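OxyR (Porphyromonas gingivalis, PDB 3HO7) is a LysR-family transcription regulator, present here as its regulatory domain, that probably binds DNA and activates transcription in response to oxidants. Local coordinates at residues A[75-80]-A[188-193]. Residues are numbered along the deposited sequence; the frame is centred on the assembly and turned at random.
Sequences LEDDLL and EVRLAV
V193 N reaches E76 O at 2.9 Å in a nearly straight hydrogen bond (N-H...O 169°), and E76 N answers to V193 O at the same length, so the two antiparallel strands are tied by a reciprocal pair. D78 and L191 form a second one: L191 N meets D78 O at 2.9 Å, whereas the return bond from D78 N to L191 O is longer, 3.1 Å, with D78 N above the carbonyl plane. L80 N continues the pairing to V189 O at 2.9 Å. Between the bonded pairs, D77 and A192 close to 4.0 Å between CA atoms.

Above this backbone pairing, R190 joins a carboxylate from each strand into a salt-bridge network. Its NE meets D77 OD1 across the sheet; the modelled separation is too short to be taken literally, and the two flat groups stand almost perpendicular, 89° apart. On its own strand, R190 NH1 bonds E188 OE1 at 2.7 Å, with the oxygen 32° out of the guanidinium plane. A bend at chi3 of R190 folds the head back over 75-80, where D78 C and L79 N lie over one face, offset toward its rim, as packing without a hydrogen bond. The outer oxygens are held as well: D77 OD2 by the backbone N of A70, E188 OE2 by K69.

L80 CD1 packs 3.8 Å from L191 CB, and L80 also touches helix 200-211, whose R203 forms salt bridges with E76 OE2 and D78 OD2. Strand 63-66 flanks 188-193 on its other edge, placing the contact inside the mixed sheet of a LysR regulatory domain, whose fold is that of the periplasmic binding proteins.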
# COMPACT_ATOMS: atom_id res chain seq x y z
N LEU A 75 -15.55 18.93 13.26
CA LEU A 75 -15.10 18.74 11.89
C LEU A 75 -16.27 18.87 10.92
O LEU A 75 -17.43 18.87 11.32
CB LEU A 75 -14.46 17.36 11.71
CG LEU A 75 -13.21 17.04 12.53
CD1 LEU A 75 -12.61 15.72 12.06
CD2 LEU A 75 -12.19 18.16 12.42
N GLU A 76 -15.95 18.99 9.63
CA GLU A 76 -16.96 18.98 8.58
C GLU A 76 -16.31 18.57 7.27
O GLU A 76 -15.09 18.57 7.14
CB GLU A 76 -17.64 20.35 8.46
CG GLU A 76 -16.81 21.42 7.76
CD GLU A 76 -17.52 22.76 7.73
OE1 GLU A 76 -18.25 23.07 8.70
OE2 GLU A 76 -17.35 23.51 6.74
N ASP A 77 -17.14 18.19 6.30
CA ASP A 77 -16.62 17.68 5.04
C ASP A 77 -17.53 18.01 3.87
O ASP A 77 -18.70 18.34 4.05
CB ASP A 77 -16.38 16.17 5.12
CG ASP A 77 -17.55 15.44 5.74
OD1 ASP A 77 -18.39 14.91 4.98
OD2 ASP A 77 -17.63 15.39 6.98
N ASP A 78 -16.98 17.90 2.66
CA ASP A 78 -17.72 18.20 1.45
C ASP A 78 -17.48 17.11 0.42
O ASP A 78 -16.39 16.54 0.34
CB ASP A 78 -17.28 19.55 0.88
CG ASP A 78 -17.65 20.71 1.78
OD1 ASP A 78 -18.86 20.93 2.01
OD2 ASP A 78 -16.74 21.41 2.26
N LEU A 79 -18.51 16.81 -0.37
CA LEU A 79 -18.41 15.77 -1.38
C LEU A 79 -17.43 16.15 -2.48
O LEU A 79 -17.44 17.27 -2.98
CB LEU A 79 -19.79 15.48 -1.98
CG LEU A 79 -19.85 14.40 -3.07
CD1 LEU A 79 -19.38 13.06 -2.52
CD2 LEU A 79 -21.26 14.29 -3.63
N LEU A 80 -16.57 15.20 -2.84
CA LEU A 80 -15.67 15.38 -3.97
C LEU A 80 -16.15 14.53 -5.13
O LEU A 80 -16.34 15.03 -6.24
CB LEU A 80 -14.23 15.02 -3.58
CG LEU A 80 -13.63 15.86 -2.46
CD1 LEU A 80 -12.18 15.47 -2.21
CD2 LEU A 80 -13.73 17.34 -2.80
N GLU A 188 -18.06 7.30 -0.94
CA GLU A 188 -17.98 8.72 -1.20
C GLU A 188 -16.63 9.25 -0.76
O GLU A 188 -16.23 9.06 0.39
CB GLU A 188 -19.11 9.48 -0.50
CG GLU A 188 -19.08 9.35 1.02
CD GLU A 188 -20.27 10.03 1.68
OE1 GLU A 188 -20.63 11.15 1.26
OE2 GLU A 188 -20.84 9.44 2.62
N VAL A 189 -15.91 9.87 -1.69
CA VAL A 189 -14.64 10.51 -1.37
C VAL A 189 -14.92 11.96 -1.03
O VAL A 189 -15.53 12.68 -1.83
CB VAL A 189 -13.66 10.41 -2.55
CG1 VAL A 189 -12.34 11.07 -2.20
CG2 VAL A 189 -13.44 8.95 -2.94
N ARG A 190 -14.50 12.39 0.15
CA ARG A 190 -14.84 13.72 0.65
C ARG A 190 -13.61 14.44 1.16
O ARG A 190 -12.61 13.81 1.50
CB ARG A 190 -15.89 13.61 1.75
CG ARG A 190 -17.11 12.78 1.36
CD ARG A 190 -18.14 12.71 2.48
NE ARG A 190 -18.75 14.02 2.73
CZ ARG A 190 -19.79 14.50 2.06
NH1 ARG A 190 -20.34 13.78 1.09
NH2 ARG A 190 -20.27 15.69 2.36
N LEU A 191 -13.68 15.77 1.21
CA LEU A 191 -12.59 16.56 1.77
C LEU A 191 -13.01 17.10 3.12
O LEU A 191 -13.96 17.88 3.23
CB LEU A 191 -12.24 17.72 0.83
CG LEU A 191 -10.82 18.28 1.01
CD1 LEU A 191 -10.69 19.64 0.34
CD2 LEU A 191 -10.46 18.38 2.48
N ALA A 192 -12.31 16.68 4.17
CA ALA A 192 -12.67 17.05 5.53
C ALA A 192 -11.72 18.08 6.13
O ALA A 192 -10.55 18.16 5.76
CB ALA A 192 -12.73 15.81 6.41
N VAL A 193 -12.26 18.94 6.98
CA VAL A 193 -11.49 19.93 7.72
C VAL A 193 -12.11 20.19 9.09
O VAL A 193 -13.09 19.60 9.42
CB VAL A 193 -11.42 21.28 7.00
CG1 VAL A 193 -11.05 21.10 5.60
CG2 VAL A 193 -12.73 21.96 7.04